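Local atomic coordinates of phosphate ABC transporter, phosphate-binding protein (Clostridium perfringens, PDB entry 4GD5), a protein that probably binds phosphate and delivers it to a membrane-embedded ABC transporter, as the substrate-binding component of a bacterial phosphate uptake system. Residues 43-48 with 69-74; 127-132 with 218-223; 166-171 with 235-240; 225-230 with 274-279. One frame throughout, in Å; residues are numbered along the deposited sequence.

Contact 1 of 4, residues 43-48 with 69-74. With PO4 (phosphate ion), chain C.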
loop_
_atom_site.group_PDB
_atom_site.type_symbol
_atom_site.label_atom_id
_atom_site.label_comp_id
_atom_site.label_asym_id
_atom_site.label_seq_id
_atom_site.Cartn_x
_atom_site.Cartn_y
_atom_site.Cartn_z
ATOM N N GLY A 43 5.592 -7.631 -7.532
ATOM C CA GLY A 43 4.907 -6.365 -7.393
ATOM C C GLY A 43 4.918 -5.720 -6.026
ATOM O O GLY A 43 5.899 -5.748 -5.307
ATOM N N SER A 44 3.766 -5.165 -5.678
ATOM C CA SER A 44 3.598 -4.240 -4.578
ATOM C C SER A 44 4.135 -4.779 -3.256
ATOM O O SER A 44 3.966 -5.944 -2.949
ATOM C CB SER A 44 2.098 -3.957 -4.424
ATOM O OG SER A 44 1.744 -3.630 -3.102
ATOM N N THR A 45 4.811 -3.914 -2.493
ATOM C CA THR A 45 5.269 -4.278 -1.147
ATOM C C THR A 45 4.076 -4.249 -0.174
ATOM O O THR A 45 4.084 -4.972 0.822
ATOM C CB THR A 45 6.401 -3.375 -0.640
ATOM O OG1 THR A 45 5.905 -2.045 -0.416
ATOM C CG2 THR A 45 7.608 -3.372 -1.576
ATOM N N SER A 46 3.054 -3.406 -0.452
ATOM C CA SER A 46 1.843 -3.346 0.391
ATOM C C SER A 46 1.107 -4.692 0.379
ATOM O O SER A 46 0.617 -5.129 1.419
ATOM C CB SER A 46 0.898 -2.241 -0.087
ATOM O OG SER A 46 1.506 -0.957 -0.074
ATOM N N VAL A 47 1.016 -5.339 -0.800
ATOM C CA VAL A 47 0.288 -6.613 -1.013
ATOM C C VAL A 47 1.133 -7.828 -0.562
ATOM O O VAL A 47 0.573 -8.861 -0.200
ATOM C CB VAL A 47 -0.160 -6.777 -2.503
ATOM C CG1 VAL A 47 -1.040 -8.014 -2.676
ATOM C CG2 VAL A 47 -0.919 -5.546 -3.024
ATOM N N GLY A 48 2.457 -7.711 -0.623
ATOM C CA GLY A 48 3.372 -8.805 -0.276
ATOM C C GLY A 48 2.955 -9.696 0.888
ATOM O O GLY A 48 2.784 -10.909 0.690
ATOM N N ILE A 69 6.707 -15.374 -4.754
ATOM C CA ILE A 69 6.303 -13.962 -4.650
ATOM C C ILE A 69 7.520 -13.083 -4.408
ATOM O O ILE A 69 8.280 -13.344 -3.475
ATOM C CB ILE A 69 5.268 -13.817 -3.489
ATOM C CG1 ILE A 69 3.995 -14.654 -3.749
ATOM C CG2 ILE A 69 4.912 -12.332 -3.230
ATOM C CD1 ILE A 69 3.256 -15.090 -2.498
ATOM N N ASN A 70 7.691 -12.026 -5.215
ATOM C CA ASN A 70 8.812 -11.092 -5.046
ATOM C C ASN A 70 8.279 -9.686 -4.962
ATOM O O ASN A 70 7.475 -9.294 -5.796
ATOM C CB ASN A 70 9.830 -11.234 -6.171
ATOM C CG ASN A 70 10.626 -12.503 -6.035
ATOM O OD1 ASN A 70 11.435 -12.659 -5.112
ATOM N ND2 ASN A 70 10.303 -13.497 -6.841
ATOM N N GLN A 71 8.695 -8.944 -3.931
ATOM C CA GLN A 71 8.228 -7.581 -3.635
ATOM C C GLN A 71 9.183 -6.551 -4.232
ATOM O O GLN A 71 10.322 -6.394 -3.762
ATOM C CB GLN A 71 8.083 -7.400 -2.112
ATOM C CG GLN A 71 7.038 -8.358 -1.540
ATOM C CD GLN A 71 6.865 -8.230 -0.053
ATOM O OE1 GLN A 71 6.705 -7.139 0.479
ATOM N NE2 GLN A 71 6.802 -9.367 0.639
ATOM N N ILE A 72 8.708 -5.834 -5.269
ATOM C CA ILE A 72 9.519 -4.871 -6.042
ATOM C C ILE A 72 8.780 -3.541 -6.303
ATOM O O ILE A 72 9.296 -2.703 -7.048
ATOM C CB ILE A 72 9.944 -5.516 -7.399
ATOM C CG1 ILE A 72 8.704 -5.933 -8.239
ATOM C CG2 ILE A 72 10.909 -6.722 -7.182
ATOM C CD1 ILE A 72 9.033 -6.490 -9.698
ATOM N N GLY A 73 7.586 -3.370 -5.741
ATOM C CA GLY A 73 6.789 -2.168 -5.981
ATOM C C GLY A 73 5.758 -2.385 -7.073
ATOM O O GLY A 73 5.974 -3.198 -7.988
ATOM N N SER A 74 4.633 -1.643 -7.000
ATOM C CA SER A 74 3.533 -1.781 -7.969
ATOM C C SER A 74 3.908 -1.546 -9.428
ATOM O O SER A 74 3.501 -2.347 -10.271
ATOM C CB SER A 74 2.359 -0.856 -7.630
ATOM O OG SER A 74 1.801 -1.201 -6.373
HETATM P P PO4 C . 3.750 -0.486 -3.109
HETATM O O1 PO4 C . 3.600 -0.393 -4.655
HETATM O O2 PO4 C . 2.529 -1.287 -2.592
HETATM O O3 PO4 C . 5.082 -1.178 -2.701
HETATM O O4 PO4 C . 3.744 0.951 -2.480
#
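Gly43 O takes two successive backbone amides of the facing segment. Ile72 N reaches it at 2.8 Å in the manner of a parallel-strand bond, whereas Gly73 N, 2.9 Å from Gly43 O, approaches from above the carbonyl plane, 69° out of it. Gly43 N donates to Asn70 O at 3.1 Å, which with the Ile72 bond ends the pairing of strands 38-43 and 66-71. The extended Gln71 side chain closes the outer flank, laying its amide carbon CD 3.5 Å from Gly48 CA. Beyond it both segments turn into the phosphate site. Ser74 gives its N and OG to phosphate O1, with OG at 2.6 Å, and Thr45 grips O3 in the same two-handed way. Phosphate O2 receives Ser46 N, Ser46 OG and Ser44 OG, the last at 2.5 Å. Ser44 OG lies anti to its own N (chi1 152°), where it also accepts from Val47 N in an ST motif; that bond probably polarises the hydroxyl. Ser92, Arg158, Ser162, Gly163 and Thr164 complete the shell. Seven donors, five from loop 44-46 and two from the first residue of helix 74-83, imply an anion site built chiefly of neutral hydroxyls and amides.

Contact 2 of 4, residues 127-132 with 218-223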
loop_
_atom_site.group_PDB
_atom_site.type_symbol
_atom_site.label_atom_id
_atom_site.label_comp_id
_atom_site.label_asym_id
_atom_site.label_seq_id
_atom_site.Cartn_x
_atom_site.Cartn_y
_atom_site.Cartn_z
ATOM N N LEU A 127 -4.330 15.154 12.004
ATOM C CA LEU A 127 -3.978 15.994 10.857
ATOM C C LEU A 127 -5.153 16.090 9.916
ATOM O O LEU A 127 -5.890 15.123 9.771
ATOM C CB LEU A 127 -2.752 15.468 10.083
ATOM C CG LEU A 127 -1.420 15.416 10.830
ATOM C CD1 LEU A 127 -0.393 14.659 10.015
ATOM C CD2 LEU A 127 -0.907 16.838 11.171
ATOM N N THR A 128 -5.334 17.245 9.275
ATOM C CA THR A 128 -6.347 17.378 8.232
ATOM C C THR A 128 -5.688 16.973 6.923
ATOM O O THR A 128 -4.458 17.031 6.815
ATOM C CB THR A 128 -6.906 18.813 8.156
ATOM O OG1 THR A 128 -5.875 19.707 7.719
ATOM C CG2 THR A 128 -7.542 19.281 9.457
ATOM N N LEU A 129 -6.488 16.623 5.902
ATOM C CA LEU A 129 -5.917 16.305 4.587
ATOM C C LEU A 129 -5.207 17.544 4.012
ATOM O O LEU A 129 -4.203 17.413 3.319
ATOM C CB LEU A 129 -7.005 15.817 3.644
ATOM C CG LEU A 129 -6.565 14.989 2.431
ATOM C CD1 LEU A 129 -5.916 13.653 2.873
ATOM C CD2 LEU A 129 -7.760 14.684 1.535
ATOM N N VAL A 130 -5.697 18.747 4.349
ATOM C CA VAL A 130 -5.069 20.005 3.905
ATOM C C VAL A 130 -3.688 20.134 4.568
ATOM O O VAL A 130 -2.719 20.473 3.882
ATOM C CB VAL A 130 -5.986 21.223 4.186
ATOM C CG1 VAL A 130 -5.223 22.553 4.124
ATOM C CG2 VAL A 130 -7.168 21.235 3.223
ATOM N N GLN A 131 -3.578 19.832 5.885
ATOM C CA GLN A 131 -2.284 19.897 6.571
ATOM C C GLN A 131 -1.303 18.865 5.982
ATOM O O GLN A 131 -0.117 19.154 5.818
ATOM C CB GLN A 131 -2.458 19.657 8.080
ATOM C CG GLN A 131 -3.097 20.855 8.814
ATOM C CD GLN A 131 -3.444 20.536 10.239
ATOM O OE1 GLN A 131 -3.792 19.394 10.583
ATOM N NE2 GLN A 131 -3.347 21.545 11.111
ATOM N N ILE A 132 -1.797 17.661 5.648
ATOM C CA ILE A 132 -0.938 16.618 5.063
ATOM C C ILE A 132 -0.333 17.116 3.738
ATOM O O ILE A 132 0.880 16.953 3.514
ATOM C CB ILE A 132 -1.715 15.293 4.912
ATOM C CG1 ILE A 132 -2.119 14.752 6.315
ATOM C CG2 ILE A 132 -0.854 14.237 4.156
ATOM C CD1 ILE A 132 -3.226 13.646 6.245
ATOM N N VAL A 218 -2.038 8.680 12.578
ATOM C CA VAL A 218 -2.841 9.829 13.000
ATOM C C VAL A 218 -4.291 9.640 12.538
ATOM O O VAL A 218 -4.541 8.922 11.564
ATOM C CB VAL A 218 -2.273 11.181 12.465
ATOM C CG1 VAL A 218 -0.832 11.418 12.932
ATOM C CG2 VAL A 218 -2.365 11.275 10.949
ATOM N N LYS A 219 -5.225 10.348 13.187
ATOM C CA LYS A 219 -6.593 10.448 12.715
ATOM C C LYS A 219 -6.554 11.491 11.610
ATOM O O LYS A 219 -5.833 12.482 11.761
ATOM C CB LYS A 219 -7.559 10.860 13.845
ATOM C CG LYS A 219 -7.840 9.742 14.858
ATOM C CD LYS A 219 -8.810 10.206 15.978
ATOM C CE LYS A 219 -8.064 10.948 17.072
ATOM N NZ LYS A 219 -8.856 12.031 17.683
ATOM N N VAL A 220 -7.291 11.278 10.505
ATOM C CA VAL A 220 -7.277 12.219 9.368
ATOM C C VAL A 220 -8.646 12.913 9.341
ATOM O O VAL A 220 -9.664 12.249 9.148
ATOM C CB VAL A 220 -6.920 11.535 8.029
ATOM C CG1 VAL A 220 -7.029 12.530 6.860
ATOM C CG2 VAL A 220 -5.504 10.918 8.078
ATOM N N ASP A 221 -8.668 14.258 9.529
ATOM C CA ASP A 221 -9.926 15.028 9.582
ATOM C C ASP A 221 -10.899 14.383 10.601
ATOM O O ASP A 221 -12.108 14.243 10.339
ATOM C CB ASP A 221 -10.565 15.168 8.179
ATOM C CG ASP A 221 -9.720 15.967 7.206
ATOM O OD1 ASP A 221 -9.582 17.187 7.409
ATOM O OD2 ASP A 221 -9.201 15.366 6.232
ATOM N N GLY A 222 -10.334 13.997 11.748
ATOM C CA GLY A 222 -11.034 13.397 12.886
ATOM C C GLY A 222 -11.409 11.938 12.754
ATOM O O GLY A 222 -12.037 11.388 13.663
ATOM N N VAL A 223 -11.025 11.290 11.633
ATOM C CA VAL A 223 -11.403 9.904 11.323
ATOM C C VAL A 223 -10.248 8.949 11.584
ATOM O O VAL A 223 -9.166 9.103 11.019
ATOM C CB VAL A 223 -11.910 9.805 9.846
ATOM C CG1 VAL A 223 -12.336 8.377 9.485
ATOM C CG2 VAL A 223 -13.066 10.793 9.606
HETATM O O HOH W 1 -8.800 18.864 5.242
#
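Leu127 pairs with Val220 in a short parallel bridge: Leu127 N donates to Lys219 O at 3.1 Å with an N-H...O angle of 169°, and Asp221 N returns a bond to Leu127 O at 2.9 Å. On the side-chain level, Leu127 CD1 lies 4.0 Å from Val218 CG2. Thr128 follows as the N-cap of helix 129-136. With chi1 at 67°, OG1 is turned to accept from Gln131 N, while Gln131 OE1 accepts from Thr128 N, completing a capping box. The side chain of Asp221 crosses that of Thr128 at roughly a right angle, bringing Asp221 OD1 to 3.2 Å from Thr128 CB. Leu129 N then donates across the contact to Asp221 OD2 at 3.0 Å, meeting it from above the carboxylate plane (37° out), with a weak second bond to OD1. Val130 N reaches the same carboxylate indirectly, through a water that accepts from it and donates to Asp221 OD1 at 2.8 Å. Ile132, one turn on, points back to the strand and sets its CD1 against both methyls of Val220, 4.0 Å from CG2; Phe168 and Val172 of helix 163-172 pack on the same side chain. Asp221 opens the corner of a type I' turn from Val220 to Val223, which carries its carboxylate to the helix start. A negative group held beside first-turn amides should interact favourably with the helix dipole and probably stay ionised: Thr128 caps the helix, and the Asp221 carboxylate adds an acceptor for a first-turn amide from across the contact.

Contact 3 of 4, residues 166-171 with 235-240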
loop_
_atom_site.group_PDB
_atom_site.type_symbol
_atom_site.label_atom_id
_atom_site.label_comp_id
_atom_site.label_asym_id
_atom_site.label_seq_id
_atom_site.Cartn_x
_atom_site.Cartn_y
_atom_site.Cartn_z
ATOM N N ASP A 166 1.879 6.839 -5.446
ATOM C CA ASP A 166 1.000 7.371 -6.498
ATOM C C ASP A 166 -0.431 7.632 -5.983
ATOM O O ASP A 166 -0.981 8.716 -6.235
ATOM C CB ASP A 166 0.981 6.416 -7.705
ATOM C CG ASP A 166 2.262 6.478 -8.536
ATOM O OD1 ASP A 166 2.922 7.546 -8.544
ATOM O OD2 ASP A 166 2.617 5.458 -9.152
ATOM N N ALA A 167 -1.013 6.677 -5.239
ATOM C CA ALA A 167 -2.366 6.838 -4.682
ATOM C C ALA A 167 -2.419 7.967 -3.646
ATOM O O ALA A 167 -3.340 8.788 -3.666
ATOM C CB ALA A 167 -2.813 5.528 -4.050
ATOM N N PHE A 168 -1.397 8.055 -2.797
ATOM C CA PHE A 168 -1.274 9.092 -1.756
ATOM C C PHE A 168 -1.226 10.491 -2.395
ATOM O O PHE A 168 -2.000 11.368 -2.010
ATOM C CB PHE A 168 0.008 8.831 -0.909
ATOM C CG PHE A 168 0.286 9.853 0.173
ATOM C CD1 PHE A 168 -0.356 9.779 1.403
ATOM C CD2 PHE A 168 1.199 10.888 -0.037
ATOM C CE1 PHE A 168 -0.099 10.718 2.400
ATOM C CE2 PHE A 168 1.461 11.824 0.965
ATOM C CZ PHE A 168 0.809 11.733 2.174
ATOM N N GLN A 169 -0.351 10.696 -3.385
ATOM C CA GLN A 169 -0.226 11.999 -4.054
ATOM C C GLN A 169 -1.530 12.411 -4.737
ATOM O O GLN A 169 -1.903 13.584 -4.676
ATOM C CB GLN A 169 0.923 11.955 -5.074
ATOM C CG GLN A 169 2.268 11.831 -4.361
ATOM C CD GLN A 169 3.465 11.791 -5.269
ATOM O OE1 GLN A 169 3.359 11.574 -6.481
ATOM N NE2 GLN A 169 4.644 11.918 -4.675
ATOM N N GLU A 170 -2.226 11.449 -5.371
ATOM C CA GLU A 170 -3.477 11.726 -6.068
ATOM C C GLU A 170 -4.574 12.184 -5.101
ATOM O O GLU A 170 -5.261 13.169 -5.383
ATOM C CB GLU A 170 -3.930 10.471 -6.835
ATOM C CG GLU A 170 -5.238 10.623 -7.604
ATOM C CD GLU A 170 -5.687 9.415 -8.411
ATOM O OE1 GLU A 170 -5.270 8.282 -8.080
ATOM O OE2 GLU A 170 -6.474 9.602 -9.368
ATOM N N ILE A 171 -4.725 11.493 -3.958
ATOM C CA ILE A 171 -5.810 11.788 -3.007
ATOM C C ILE A 171 -5.498 13.036 -2.168
ATOM O O ILE A 171 -6.373 13.903 -1.977
ATOM C CB ILE A 171 -6.056 10.531 -2.131
ATOM C CG1 ILE A 171 -6.635 9.383 -3.020
ATOM C CG2 ILE A 171 -7.006 10.842 -0.922
ATOM C CD1 ILE A 171 -6.606 8.009 -2.383
ATOM N N TYR A 235 -12.769 7.613 5.641
ATOM C CA TYR A 235 -11.306 7.687 5.589
ATOM C C TYR A 235 -10.941 7.695 4.109
ATOM O O TYR A 235 -11.081 6.685 3.436
ATOM C CB TYR A 235 -10.646 6.532 6.362
ATOM C CG TYR A 235 -9.159 6.755 6.529
ATOM C CD1 TYR A 235 -8.664 7.467 7.620
ATOM C CD2 TYR A 235 -8.254 6.349 5.545
ATOM C CE1 TYR A 235 -7.299 7.707 7.767
ATOM C CE2 TYR A 235 -6.886 6.600 5.666
ATOM C CZ TYR A 235 -6.411 7.285 6.778
ATOM O OH TYR A 235 -5.059 7.538 6.893
ATOM N N LYS A 236 -10.576 8.854 3.587
ATOM C CA LYS A 236 -10.411 9.059 2.140
ATOM C C LYS A 236 -9.140 8.482 1.513
ATOM O O LYS A 236 -9.127 8.305 0.289
ATOM C CB LYS A 236 -10.451 10.572 1.805
ATOM C CG LYS A 236 -11.756 11.298 2.165
ATOM C CD LYS A 236 -12.833 11.102 1.101
ATOM C CE LYS A 236 -14.086 11.906 1.376
ATOM N NZ LYS A 236 -13.919 13.348 1.038
ATOM N N VAL A 237 -8.076 8.256 2.292
ATOM C CA VAL A 237 -6.797 7.809 1.702
ATOM C C VAL A 237 -6.794 6.278 1.632
ATOM O O VAL A 237 -6.464 5.602 2.607
ATOM C CB VAL A 237 -5.537 8.377 2.408
ATOM C CG1 VAL A 237 -4.348 8.379 1.451
ATOM C CG2 VAL A 237 -5.779 9.795 2.955
ATOM N N SER A 238 -7.214 5.736 0.487
ATOM C CA SER A 238 -7.339 4.290 0.305
ATOM C C SER A 238 -7.184 3.910 -1.144
ATOM O O SER A 238 -7.183 4.773 -2.025
ATOM C CB SER A 238 -8.688 3.794 0.832
ATOM O OG SER A 238 -9.746 4.353 0.070
ATOM N N ARG A 239 -7.027 2.617 -1.402
ATOM C CA ARG A 239 -6.808 2.134 -2.757
ATOM C C ARG A 239 -7.085 0.630 -2.845
ATOM O O ARG A 239 -7.070 -0.076 -1.830
ATOM C CB ARG A 239 -5.331 2.424 -3.217
ATOM C CG ARG A 239 -4.264 2.434 -2.093
ATOM C CD ARG A 239 -4.006 1.051 -1.529
ATOM N NE ARG A 239 -3.030 1.003 -0.433
ATOM C CZ ARG A 239 -1.713 1.105 -0.581
ATOM N NH1 ARG A 239 -1.189 1.408 -1.768
ATOM N NH2 ARG A 239 -0.910 0.956 0.461
ATOM N N PRO A 240 -7.286 0.098 -4.060
ATOM C CA PRO A 240 -7.447 -1.349 -4.166
ATOM C C PRO A 240 -6.105 -2.081 -4.119
ATOM O O PRO A 240 -5.041 -1.492 -4.381
ATOM C CB PRO A 240 -8.031 -1.514 -5.563
ATOM C CG PRO A 240 -7.378 -0.391 -6.367
ATOM C CD PRO A 240 -7.354 0.762 -5.387
#
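Apolar contacts carry this junction between helix 163-172 and the loop and first residues of strand 238-245. Ile171 covers the most surface: its CG2 meets Val237 CG2 at 4.2 Å. One turn earlier, Ala167 CB rests 3.9 Å from Arg239 CG, so a methyl packs on the aliphatic root of a charged side chain. Beside them, Phe168 CD1 approaches Val237 CG1 at 4.2 Å, and the methyl comes to the ring obliquely. Contacts with backbone oxygens form a second group. With CG1 anti to the carbonyl carbon (chi1 -67°) and CG2 anti to N, Ile171 directs one branch to each of two carbonyls, CG2 lying 3.5 Å from Lys236 O and CD1 3.3 Å from Ser238 O. These are van der Waals approaches of methyls to carbonyl oxygens. The Arg239 chain bends at chi2 (70°), and its guanidinium, beyond the alkyl part that Ala167 touches, makes a salt bridge through NE to Asp112 and hydrogen bonds through NH1 to Ser92 O and Thr164 OG1; the Arg239 side chain comes within about 5 Å of the bound phosphate. Strand 105-119 runs alongside, pairing its backbone with Val237 and Arg239 and adding Ile114 and Leu116 to the apolar layer. Tyr205 stacks on the Phe168 ring and Tyr136 meets it edge-to-face, while Leu129 reaches Val237, so helix 163-172 packs on the sheet beside helix 129-136.

Contact 4 of 4, residues 225-230 with 274-279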
loop_
_atom_site.group_PDB
_atom_site.type_symbol
_atom_site.label_atom_id
_atom_site.label_comp_id
_atom_site.label_asym_id
_atom_site.label_seq_id
_atom_site.Cartn_x
_atom_site.Cartn_y
_atom_site.Cartn_z
ATOM N N ALA A 225 -7.962 5.691 11.334
ATOM C CA ALA A 225 -7.458 4.906 10.231
ATOM C C ALA A 225 -7.810 3.415 10.455
ATOM O O ALA A 225 -6.976 2.606 10.881
ATOM C CB ALA A 225 -5.955 5.126 10.131
ATOM N N THR A 226 -9.076 3.053 10.155
ATOM C CA THR A 226 -9.559 1.679 10.352
ATOM C C THR A 226 -10.179 1.098 9.089
ATOM O O THR A 226 -10.788 1.852 8.329
ATOM C CB THR A 226 -10.645 1.661 11.461
ATOM O OG1 THR A 226 -11.801 2.373 11.006
ATOM C CG2 THR A 226 -10.164 2.238 12.806
ATOM N N PRO A 227 -10.212 -0.248 8.924
ATOM C CA PRO A 227 -10.915 -0.822 7.765
ATOM C C PRO A 227 -12.390 -0.417 7.696
ATOM O O PRO A 227 -12.897 -0.146 6.605
ATOM C CB PRO A 227 -10.760 -2.336 7.989
ATOM C CG PRO A 227 -9.511 -2.485 8.735
ATOM C CD PRO A 227 -9.524 -1.306 9.696
ATOM N N GLU A 228 -13.080 -0.316 8.861
ATOM C CA GLU A 228 -14.481 0.120 8.888
ATOM C C GLU A 228 -14.634 1.491 8.207
ATOM O O GLU A 228 -15.566 1.686 7.423
ATOM C CB GLU A 228 -14.990 0.201 10.349
ATOM C CG GLU A 228 -16.491 0.411 10.481
ATOM C CD GLU A 228 -16.990 0.866 11.842
ATOM O OE1 GLU A 228 -16.299 0.603 12.853
ATOM O OE2 GLU A 228 -18.067 1.505 11.896
ATOM N N ASN A 229 -13.732 2.447 8.531
ATOM C CA ASN A 229 -13.834 3.810 8.005
ATOM C C ASN A 229 -13.367 3.910 6.544
ATOM O O ASN A 229 -13.795 4.826 5.839
ATOM C CB ASN A 229 -13.104 4.795 8.905
ATOM C CG ASN A 229 -13.849 4.987 10.211
ATOM O OD1 ASN A 229 -15.079 4.822 10.286
ATOM N ND2 ASN A 229 -13.133 5.390 11.261
ATOM N N VAL A 230 -12.565 2.941 6.062
ATOM C CA VAL A 230 -12.241 2.901 4.633
ATOM C C VAL A 230 -13.508 2.451 3.891
ATOM O O VAL A 230 -13.902 3.053 2.891
ATOM C CB VAL A 230 -11.038 1.956 4.340
ATOM C CG1 VAL A 230 -10.924 1.668 2.842
ATOM C CG2 VAL A 230 -9.747 2.549 4.868
ATOM N N HIS A 274 -5.699 -6.754 8.413
ATOM C CA HIS A 274 -6.205 -5.378 8.581
ATOM C C HIS A 274 -6.552 -4.748 7.232
ATOM O O HIS A 274 -6.439 -3.530 7.039
ATOM C CB HIS A 274 -5.257 -4.453 9.378
ATOM C CG HIS A 274 -4.709 -5.027 10.649
ATOM N ND1 HIS A 274 -5.520 -5.566 11.631
ATOM C CD2 HIS A 274 -3.433 -5.029 11.090
ATOM C CE1 HIS A 274 -4.705 -5.934 12.607
ATOM N NE2 HIS A 274 -3.443 -5.612 12.337
ATOM N N LEU A 275 -7.033 -5.585 6.317
ATOM C CA LEU A 275 -7.476 -5.148 5.007
ATOM C C LEU A 275 -8.998 -5.169 4.953
ATOM O O LEU A 275 -9.666 -5.693 5.868
ATOM C CB LEU A 275 -6.866 -6.025 3.895
ATOM C CG LEU A 275 -5.324 -6.151 3.924
ATOM C CD1 LEU A 275 -4.847 -7.153 2.907
ATOM C CD2 LEU A 275 -4.643 -4.810 3.666
ATOM N N ILE A 276 -9.547 -4.599 3.873
ATOM C CA ILE A 276 -10.992 -4.551 3.645
ATOM C C ILE A 276 -11.347 -5.642 2.611
ATOM O O ILE A 276 -10.787 -5.641 1.504
ATOM C CB ILE A 276 -11.441 -3.135 3.171
ATOM C CG1 ILE A 276 -11.144 -1.994 4.201
ATOM C CG2 ILE A 276 -12.934 -3.138 2.805
ATOM C CD1 ILE A 276 -9.685 -1.555 4.341
ATOM N N LYS A 277 -12.278 -6.554 2.970
ATOM C CA LYS A 277 -12.722 -7.626 2.066
ATOM C C LYS A 277 -13.397 -7.006 0.835
ATOM O O LYS A 277 -14.020 -5.947 0.966
ATOM C CB LYS A 277 -13.700 -8.571 2.779
ATOM C CG LYS A 277 -13.102 -9.366 3.923
ATOM C CD LYS A 277 -14.190 -10.244 4.533
ATOM C CE LYS A 277 -13.681 -11.180 5.603
ATOM N NZ LYS A 277 -14.774 -12.000 6.216
ATOM N N VAL A 278 -13.291 -7.664 -0.350
ATOM C CA VAL A 278 -13.931 -7.145 -1.566
ATOM C C VAL A 278 -15.448 -7.041 -1.318
ATOM O O VAL A 278 -16.066 -8.016 -0.902
ATOM C CB VAL A 278 -13.620 -7.916 -2.872
ATOM C CG1 VAL A 278 -14.161 -7.161 -4.092
ATOM C CG2 VAL A 278 -12.130 -8.161 -3.038
ATOM N N LYS A 279 -15.999 -5.816 -1.491
ATOM C CA LYS A 279 -17.411 -5.449 -1.304
ATOM C C LYS A 279 -18.269 -5.874 -2.508
ATOM O O LYS A 279 -18.105 -6.959 -3.064
ATOM C CB LYS A 279 -17.505 -3.922 -1.096
ATOM C CG LYS A 279 -18.912 -3.354 -0.900
ATOM C CD LYS A 279 -18.900 -1.893 -0.406
ATOM C CE LYS A 279 -18.683 -0.837 -1.472
ATOM N NZ LYS A 279 -17.243 -0.622 -1.779
#
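Ile276 lays its ethyl branch over the first turn of helix 227-231, overlapping Pro227 and Val230 together. CG1 stands 3.8 Å from Pro227 CB, and the terminal CD1 reaches 3.8 Å from Val230 CB, the two side chains crossing at a slant. The torsions explain this reach: CG1 is anti to the carbonyl carbon (chi1 -61°), and a bend at chi2 (74°) turns CD1 across the helix turn, 3.7 Å from Pro227 CA. The branch also touches backbone, with Ile276 CG1 at 3.5 Å from Pro227 O. Pro227 CG continues the overlap, 3.7 Å from His274 O, the carbonyl of a residue in left-handed backbone conformation just after helix 264-272. Pro227 occupies the first helical position, where the missing amide hydrogen costs little; Thr226, before it, caps the helix by accepting from Asn229 N at OG1, 3.1 Å away. Behind the contact, Ile276 is bonded through its backbone to Tyr111 of strand 105-119, and Val230 also packs on Ser238. All the contacts between the two segments are van der Waals ones, which implies that shape and hydrophobic burial hold Ile276 against this helix, while directional bonds to strand 105-119 and helix 264-272 fix the tail.

Overall arrangement
Following the chain from the N terminus, contact 1 closes the shortest loop, from strand 38-43 through helix 48-61 to strand 66-71, and is complete before the others begin. Contact 2 spans residues 127 to 223, tying helix 129-136 to the end of strand 215-220. Contact 3 opens inside that span and closes beyond it, so the two cross; Val220 and Tyr235 touch between them. Contact 4 opens at residue 225, after contact 2 has closed, and crosses contact 3 before anchoring the C-terminal tail. None lies wholly within another. Contacts 1 and 3, with centres about 17 Å apart, meet weakly at Ser46 and Arg239 near the phosphate, and contacts 1, 2 and 3 share one mixed sheet.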